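PDB 3EUW: Myo-inositol dehydrogenase from Corynebacterium glutamicum, which probably catalyses the NAD+-dependent oxidation of myo-inositol. Local coordinates for residues V186-V199 against Y210-E223. Residues are numbered along the deposited sequence; the frame is centred on the assembly and turned at random.
Sequences VPNIVEVTATGANV and YDQVIVTLRGSKGE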
ATOM      1  N   VAL A 186     -21.497  11.736 -13.705  1.00 14.43           N
ATOM      2  CA  VAL A 186     -22.480  12.805 -13.556  1.00 16.56           C
ATOM      3  C   VAL A 186     -22.808  13.325 -14.953  1.00 17.33           C
ATOM      4  O   VAL A 186     -22.169  14.255 -15.447  1.00 18.51           O
ATOM      5  CB  VAL A 186     -21.910  13.957 -12.708  1.00 18.37           C
ATOM      6  CG1 VAL A 186     -22.969  15.028 -12.493  1.00 15.52           C
ATOM      7  CG2 VAL A 186     -21.398  13.412 -11.371  1.00 17.86           C
ATOM      8  N   PRO A 187     -23.819  12.723 -15.602  1.00 17.81           N
ATOM      9  CA  PRO A 187     -24.278  13.065 -16.951  1.00 19.33           C
ATOM     10  C   PRO A 187     -24.612  14.529 -17.166  1.00 19.64           C
ATOM     11  O   PRO A 187     -24.312  15.099 -18.214  1.00 22.68           O
ATOM     12  CB  PRO A 187     -25.518  12.182 -17.136  1.00 20.71           C
ATOM     13  CG  PRO A 187     -25.279  11.039 -16.210  1.00 18.50           C
ATOM     14  CD  PRO A 187     -24.686  11.697 -15.004  1.00 16.13           C
ATOM     15  N   ASN A 188     -25.236  15.133 -16.164  1.00 22.34           N
ATOM     16  CA  ASN A 188     -25.668  16.517 -16.253  1.00 22.31           C
ATOM     17  C   ASN A 188     -24.721  17.558 -15.662  1.00 20.75           C
ATOM     18  O   ASN A 188     -24.743  17.831 -14.461  1.00 19.77           O
ATOM     19  CB  ASN A 188     -27.043  16.627 -15.601  1.00 27.10           C
ATOM     20  CG  ASN A 188     -27.995  15.551 -16.094  1.00 34.49           C
ATOM     21  OD1 ASN A 188     -28.887  15.106 -15.364  1.00 38.36           O
ATOM     22  ND2 ASN A 188     -27.813  15.129 -17.347  1.00 37.01           N
ATOM     23  N   ILE A 189     -23.902  18.147 -16.527  1.00 19.06           N
ATOM     24  CA  ILE A 189     -22.956  19.175 -16.118  1.00 18.48           C
ATOM     25  C   ILE A 189     -23.568  20.528 -16.492  1.00 19.26           C
ATOM     26  O   ILE A 189     -24.070  20.701 -17.602  1.00 19.58           O
ATOM     27  CB  ILE A 189     -21.607  19.011 -16.844  1.00 16.44           C
ATOM     28  CG1 ILE A 189     -21.040  17.605 -16.596  1.00 18.13           C
ATOM     29  CG2 ILE A 189     -20.640  20.100 -16.396  1.00 17.97           C
ATOM     30  CD1 ILE A 189     -20.748  17.273 -15.149  1.00 11.83           C
ATOM     31  N   VAL A 190     -23.535  21.484 -15.573  1.00 18.68           N
ATOM     32  CA  VAL A 190     -24.109  22.785 -15.856  1.00 20.39           C
ATOM     33  C   VAL A 190     -23.085  23.904 -16.025  1.00 20.46           C
ATOM     34  O   VAL A 190     -23.296  24.806 -16.832  1.00 21.02           O
ATOM     35  CB  VAL A 190     -25.143  23.190 -14.774  1.00 21.80           C
ATOM     36  CG1 VAL A 190     -26.297  22.212 -14.778  1.00 21.66           C
ATOM     37  CG2 VAL A 190     -24.501  23.215 -13.402  1.00 21.76           C
ATOM     38  N   GLU A 191     -21.980  23.844 -15.282  1.00 20.00           N
ATOM     39  CA  GLU A 191     -20.943  24.875 -15.374  1.00 19.37           C
ATOM     40  C   GLU A 191     -19.547  24.303 -15.588  1.00 17.59           C
ATOM     41  O   GLU A 191     -19.245  23.183 -15.162  1.00 16.54           O
ATOM     42  CB  GLU A 191     -20.935  25.755 -14.118  1.00 19.69           C
ATOM     43  CG  GLU A 191     -22.277  26.423 -13.804  1.00 24.23           C
ATOM     44  CD  GLU A 191     -22.180  27.471 -12.705  1.00 24.74           C
ATOM     45  OE1 GLU A 191     -21.353  27.307 -11.784  1.00 24.29           O
ATOM     46  OE2 GLU A 191     -22.945  28.458 -12.757  1.00 29.87           O
ATOM     47  N   VAL A 192     -18.697  25.094 -16.233  1.00 15.37           N
ATOM     48  CA  VAL A 192     -17.341  24.677 -16.517  1.00 16.10           C
ATOM     49  C   VAL A 192     -16.310  25.746 -16.180  1.00 15.58           C
ATOM     50  O   VAL A 192     -16.428  26.893 -16.602  1.00 12.53           O
ATOM     51  CB  VAL A 192     -17.194  24.306 -18.001  1.00 17.21           C
ATOM     52  CG1 VAL A 192     -15.745  24.010 -18.332  1.00 14.04           C
ATOM     53  CG2 VAL A 192     -18.061  23.092 -18.310  1.00 19.87           C
ATOM     54  N   THR A 193     -15.301  25.355 -15.410  1.00 13.28           N
ATOM     55  CA  THR A 193     -14.229  26.266 -15.027  1.00 15.23           C
ATOM     56  C   THR A 193     -12.898  25.597 -15.355  1.00 15.02           C
ATOM     57  O   THR A 193     -12.694  24.431 -15.031  1.00 15.94           O
ATOM     58  CB  THR A 193     -14.287  26.590 -13.530  1.00 15.80           C
ATOM     59  OG1 THR A 193     -15.613  27.005 -13.194  1.00 16.70           O
ATOM     60  CG2 THR A 193     -13.338  27.720 -13.185  1.00 13.93           C
ATOM     61  N   ALA A 194     -11.997  26.322 -16.005  1.00 13.74           N
ATOM     62  CA  ALA A 194     -10.711  25.741 -16.366  1.00 11.67           C
ATOM     63  C   ALA A 194      -9.577  26.738 -16.253  1.00 13.73           C
ATOM     64  O   ALA A 194      -9.749  27.923 -16.528  1.00 13.97           O
ATOM     65  CB  ALA A 194     -10.765  25.173 -17.798  1.00  9.92           C
ATOM     66  N   THR A 195      -8.408  26.232 -15.869  1.00 12.70           N
ATOM     67  CA  THR A 195      -7.214  27.044 -15.708  1.00 13.74           C
ATOM     68  C   THR A 195      -6.051  26.365 -16.440  1.00 14.72           C
ATOM     69  O   THR A 195      -5.764  25.191 -16.203  1.00 14.79           O
ATOM     70  CB  THR A 195      -6.861  27.170 -14.222  1.00 13.39           C
ATOM     71  OG1 THR A 195      -8.008  27.638 -13.507  1.00 15.86           O
ATOM     72  CG2 THR A 195      -5.713  28.141 -14.023  1.00 12.77           C
ATOM     73  N   GLY A 196      -5.386  27.098 -17.324  1.00 13.59           N
ATOM     74  CA  GLY A 196      -4.271  26.520 -18.055  1.00 13.26           C
ATOM     75  C   GLY A 196      -2.978  27.231 -17.728  1.00 13.50           C
ATOM     76  O   GLY A 196      -2.987  28.409 -17.381  1.00 13.90           O
ATOM     77  N   ALA A 197      -1.865  26.517 -17.842  1.00 15.32           N
ATOM     78  CA  ALA A 197      -0.553  27.087 -17.561  1.00 14.35           C
ATOM     79  C   ALA A 197       0.513  26.503 -18.502  1.00 14.64           C
ATOM     80  O   ALA A 197       0.240  25.579 -19.270  1.00 13.45           O
ATOM     81  CB  ALA A 197      -0.173  26.834 -16.100  1.00 12.40           C
ATOM     82  N   ASN A 198       1.720  27.058 -18.433  1.00 13.60           N
ATOM     83  CA  ASN A 198       2.841  26.630 -19.270  1.00 15.51           C
ATOM     84  C   ASN A 198       4.092  26.581 -18.399  1.00 16.00           C
ATOM     85  O   ASN A 198       4.749  27.603 -18.207  1.00 14.50           O
ATOM     86  CB  ASN A 198       3.034  27.640 -20.401  1.00 16.03           C
ATOM     87  CG  ASN A 198       1.976  27.520 -21.476  1.00 16.10           C
ATOM     88  OD1 ASN A 198       2.122  26.742 -22.412  1.00 19.81           O
ATOM     89  ND2 ASN A 198       0.895  28.271 -21.339  1.00 14.42           N
ATOM     90  N   VAL A 199       4.420  25.398 -17.885  1.00 16.22           N
ATOM     91  CA  VAL A 199       5.563  25.238 -16.989  1.00 16.58           C
ATOM     92  C   VAL A 199       6.823  24.500 -17.447  1.00 17.39           C
ATOM     93  O   VAL A 199       7.838  24.551 -16.746  1.00 16.67           O
ATOM     94  CB  VAL A 199       5.129  24.556 -15.670  1.00 17.97           C
ATOM     95  CG1 VAL A 199       4.049  25.374 -15.012  1.00 21.43           C
ATOM     96  CG2 VAL A 199       4.644  23.119 -15.944  1.00 16.12           C
ATOM     97  N   TYR A 210      -1.523  24.558 -23.658  1.00 15.61           N
ATOM     98  CA  TYR A 210      -1.031  24.482 -22.284  1.00 16.12           C
ATOM     99  C   TYR A 210      -0.405  23.121 -22.033  1.00 15.87           C
ATOM    100  O   TYR A 210      -0.858  22.111 -22.593  1.00 13.85           O
ATOM    101  CB  TYR A 210      -2.179  24.678 -21.278  1.00 17.82           C
ATOM    102  CG  TYR A 210      -2.991  25.942 -21.451  1.00 17.56           C
ATOM    103  CD1 TYR A 210      -2.481  27.183 -21.080  1.00 19.90           C
ATOM    104  CD2 TYR A 210      -4.278  25.892 -21.977  1.00 20.04           C
ATOM    105  CE1 TYR A 210      -3.242  28.351 -21.228  1.00 21.02           C
ATOM    106  CE2 TYR A 210      -5.044  27.039 -22.129  1.00 20.54           C
ATOM    107  CZ  TYR A 210      -4.527  28.266 -21.752  1.00 23.21           C
ATOM    108  OH  TYR A 210      -5.307  29.391 -21.879  1.00 25.62           O
ATOM    109  N   ASP A 211       0.633  23.077 -21.204  1.00 13.46           N
ATOM    110  CA  ASP A 211       1.229  21.789 -20.899  1.00 13.59           C
ATOM    111  C   ASP A 211       0.658  21.225 -19.595  1.00 12.32           C
ATOM    112  O   ASP A 211       1.045  20.137 -19.165  1.00 13.03           O
ATOM    113  CB  ASP A 211       2.768  21.867 -20.851  1.00 16.36           C
ATOM    114  CG  ASP A 211       3.284  22.826 -19.809  1.00 18.46           C
ATOM    115  OD1 ASP A 211       2.569  23.101 -18.827  1.00 20.68           O
ATOM    116  OD2 ASP A 211       4.435  23.290 -19.970  1.00 21.88           O
ATOM    117  N   GLN A 212      -0.247  21.975 -18.967  1.00  9.20           N
ATOM    118  CA  GLN A 212      -0.921  21.521 -17.754  1.00  9.15           C
ATOM    119  C   GLN A 212      -2.178  22.347 -17.478  1.00 10.93           C
ATOM    120  O   GLN A 212      -2.199  23.572 -17.649  1.00 11.35           O
ATOM    121  CB  GLN A 212       0.014  21.543 -16.526  1.00 11.56           C
ATOM    122  CG  GLN A 212       0.385  22.917 -15.994  1.00  9.77           C
ATOM    123  CD  GLN A 212       1.129  22.858 -14.662  1.00 11.48           C
ATOM    124  OE1 GLN A 212       1.421  23.887 -14.054  1.00 13.57           O
ATOM    125  NE2 GLN A 212       1.434  21.652 -14.208  1.00  8.95           N
ATOM    126  N   VAL A 213      -3.241  21.661 -17.073  1.00  9.22           N
ATOM    127  CA  VAL A 213      -4.490  22.348 -16.765  1.00 10.96           C
ATOM    128  C   VAL A 213      -5.230  21.746 -15.563  1.00 10.29           C
ATOM    129  O   VAL A 213      -4.976  20.614 -15.168  1.00 10.57           O
ATOM    130  CB  VAL A 213      -5.474  22.309 -17.974  1.00 12.25           C
ATOM    131  CG1 VAL A 213      -4.831  22.915 -19.213  1.00  9.38           C
ATOM    132  CG2 VAL A 213      -5.904  20.871 -18.255  1.00 10.13           C
ATOM    133  N   ILE A 214      -6.126  22.528 -14.976  1.00 11.48           N
ATOM    134  CA  ILE A 214      -6.973  22.066 -13.878  1.00 13.19           C
ATOM    135  C   ILE A 214      -8.381  22.449 -14.294  1.00 12.52           C
ATOM    136  O   ILE A 214      -8.620  23.581 -14.710  1.00 15.18           O
ATOM    137  CB  ILE A 214      -6.704  22.767 -12.526  1.00 16.86           C
ATOM    138  CG1 ILE A 214      -5.551  22.110 -11.762  1.00 15.99           C
ATOM    139  CG2 ILE A 214      -7.951  22.623 -11.633  1.00 15.04           C
ATOM    140  CD1 ILE A 214      -4.272  22.030 -12.477  1.00 22.51           C
ATOM    141  N   VAL A 215      -9.311  21.517 -14.185  1.00 12.49           N
ATOM    142  CA  VAL A 215     -10.698  21.784 -14.538  1.00 11.70           C
ATOM    143  C   VAL A 215     -11.629  21.462 -13.369  1.00 12.44           C
ATOM    144  O   VAL A 215     -11.420  20.486 -12.644  1.00 13.98           O
ATOM    145  CB  VAL A 215     -11.131  20.936 -15.753  1.00 12.52           C
ATOM    146  CG1 VAL A 215     -12.631  21.076 -15.982  1.00 14.01           C
ATOM    147  CG2 VAL A 215     -10.355  21.370 -17.005  1.00 15.09           C
ATOM    148  N   THR A 216     -12.639  22.295 -13.171  1.00 10.58           N
ATOM    149  CA  THR A 216     -13.629  22.051 -12.135  1.00 12.76           C
ATOM    150  C   THR A 216     -15.028  22.207 -12.752  1.00 13.36           C
ATOM    151  O   THR A 216     -15.396  23.284 -13.214  1.00 12.75           O
ATOM    152  CB  THR A 216     -13.457  23.017 -10.941  1.00 14.25           C
ATOM    153  OG1 THR A 216     -12.168  22.823 -10.351  1.00 15.69           O
ATOM    154  CG2 THR A 216     -14.491  22.743  -9.888  1.00 12.39           C
ATOM    155  N   LEU A 217     -15.789  21.118 -12.773  1.00 13.34           N
ATOM    156  CA  LEU A 217     -17.139  21.127 -13.344  1.00 13.75           C
ATOM    157  C   LEU A 217     -18.190  21.079 -12.238  1.00 15.08           C
ATOM    158  O   LEU A 217     -17.985  20.430 -11.211  1.00 15.07           O
ATOM    159  CB  LEU A 217     -17.351  19.906 -14.246  1.00  9.31           C
ATOM    160  CG  LEU A 217     -16.306  19.546 -15.301  1.00 11.78           C
ATOM    161  CD1 LEU A 217     -16.615  18.170 -15.866  1.00  9.22           C
ATOM    162  CD2 LEU A 217     -16.292  20.592 -16.404  1.00  9.27           C
ATOM    163  N   ARG A 218     -19.308  21.769 -12.448  1.00 16.71           N
ATOM    164  CA  ARG A 218     -20.399  21.737 -11.479  1.00 19.02           C
ATOM    165  C   ARG A 218     -21.515  20.867 -12.050  1.00 19.89           C
ATOM    166  O   ARG A 218     -21.967  21.089 -13.174  1.00 20.43           O
ATOM    167  CB  ARG A 218     -20.950  23.137 -11.201  1.00 18.85           C
ATOM    168  CG  ARG A 218     -22.223  23.135 -10.338  1.00 22.71           C
ATOM    169  CD  ARG A 218     -22.659  24.559  -9.970  1.00 23.85           C
ATOM    170  NE  ARG A 218     -21.533  25.304  -9.438  1.00 27.72           N
ATOM    171  CZ  ARG A 218     -21.487  25.837  -8.229  1.00 27.48           C
ATOM    172  NH1 ARG A 218     -22.523  25.707  -7.407  1.00 32.87           N
ATOM    173  NH2 ARG A 218     -20.405  26.507  -7.850  1.00 28.64           N
ATOM    174  N   GLY A 219     -21.938  19.873 -11.273  1.00 20.52           N
ATOM    175  CA  GLY A 219     -23.015  18.989 -11.688  1.00 21.29           C
ATOM    176  C   GLY A 219     -24.355  19.581 -11.279  1.00 23.22           C
ATOM    177  O   GLY A 219     -24.415  20.414 -10.373  1.00 22.96           O
ATOM    178  N   SER A 220     -25.428  19.146 -11.934  1.00 23.32           N
ATOM    179  CA  SER A 220     -26.769  19.653 -11.663  1.00 23.55           C
ATOM    180  C   SER A 220     -27.233  19.576 -10.210  1.00 24.32           C
ATOM    181  O   SER A 220     -28.140  20.307  -9.804  1.00 26.06           O
ATOM    182  CB  SER A 220     -27.778  18.934 -12.560  1.00 25.09           C
ATOM    183  OG  SER A 220     -27.709  17.533 -12.372  1.00 25.30           O
ATOM    184  N   LYS A 221     -26.619  18.706  -9.418  1.00 22.45           N
ATOM    185  CA  LYS A 221     -27.007  18.580  -8.020  1.00 23.37           C
ATOM    186  C   LYS A 221     -25.931  19.071  -7.045  1.00 22.32           C
ATOM    187  O   LYS A 221     -25.940  18.708  -5.876  1.00 23.99           O
ATOM    188  CB  LYS A 221     -27.366  17.126  -7.706  1.00 25.83           C
ATOM    189  CG  LYS A 221     -28.561  16.599  -8.501  1.00 29.24           C
ATOM    190  CD  LYS A 221     -28.882  15.150  -8.152  1.00 32.34           C
ATOM    191  CE  LYS A 221     -30.064  14.652  -8.977  1.00 37.44           C
ATOM    192  NZ  LYS A 221     -30.543  13.296  -8.557  1.00 40.52           N
ATOM    193  N   GLY A 222     -25.009  19.897  -7.523  1.00 21.59           N
ATOM    194  CA  GLY A 222     -23.963  20.398  -6.650  1.00 19.78           C
ATOM    195  C   GLY A 222     -22.706  19.543  -6.626  1.00 18.88           C
ATOM    196  O   GLY A 222     -21.791  19.812  -5.853  1.00 18.61           O
ATOM    197  N   GLU A 223     -22.651  18.503  -7.454  1.00 17.15           N
ATOM    198  CA  GLU A 223     -21.461  17.667  -7.494  1.00 15.11           C
ATOM    199  C   GLU A 223     -20.319  18.499  -8.068  1.00 14.62           C
ATOM    200  O   GLU A 223     -20.535  19.356  -8.935  1.00 14.70           O
ATOM    201  CB  GLU A 223     -21.669  16.439  -8.386  1.00 14.12           C
ATOM    202  CG  GLU A 223     -22.875  15.599  -8.035  1.00 17.62           C
ATOM    203  CD  GLU A 223     -24.078  15.918  -8.903  1.00 18.62           C
ATOM    204  OE1 GLU A 223     -24.255  17.101  -9.285  1.00 17.25           O
ATOM    205  OE2 GLU A 223     -24.855  14.989  -9.193  1.00 21.09           O
TER
HETATM  206  O   HOH W   1     -30.200  16.033 -12.735  1.00 45.55           O
HETATM  207  O   HOH W   2     -19.196  26.450 -11.070  1.00 18.51           O
HETATM  208  O   HOH W   3     -17.344  25.084 -12.769  1.00 23.52           O
HETATM  209  O   HOH W   4      -9.737  25.664 -12.938  1.00 28.14           O
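Val186 sets its CG1 3.8 Å from Glu223 OE2, beside the end of an antiparallel strand pair in the mixed sheet of the Gfo/Idh/MocA C-terminal domain. Strands 189-197 and 212-219 run 170° apart. Asn188 O accepts from Ser220 N at 2.9 Å, where the second strand enters its type I turn, and water 1 links Asn188 OD1 to Ser220 OG. A classic beta bulge follows, because Arg218 O takes two consecutive amides: Val190 N at 2.9 Å and, weakly, Glu191 N at 3.5 Å. Beyond it, Glu191 and Arg218 lie side by side. Their salt bridge runs from OE1 to NE at 3.1 Å, with carboxylate and guanidinium planes turned 70° apart.

Val192 faces the other way, its CG2 3.6 Å from Leu217 CD2. It leads a row continued by Ala194 against Val215, on the side covered by helices 169-185 and 307-326. Thr193 and Thr195 lie on the Glu191 face, where Ile214 packs on Thr216 of the second subunit, and Thr216 on Ile214 of that subunit. Water 3 bridges Thr193 OG1 to Thr216 O, and water 4 does the same for Thr195 OG1 and Ile214 O; Thr193 OG1 also bonds Thr329.

At Gly196 the bare CA sits over the centre of the Tyr210 ring, 3.6 Å from its centroid and close to the normal, a CH-pi contact made possible by the missing side chain. Ala197 then pairs with Gln212. With CG between its own N and carbonyl carbon (chi1 60°), Asp211 turns its carboxylate toward the end of the first segment. OD2 receives Phe200 N and Ser201 N, while OD1 offers its syn lone pair to Val199 N at 3.1 Å.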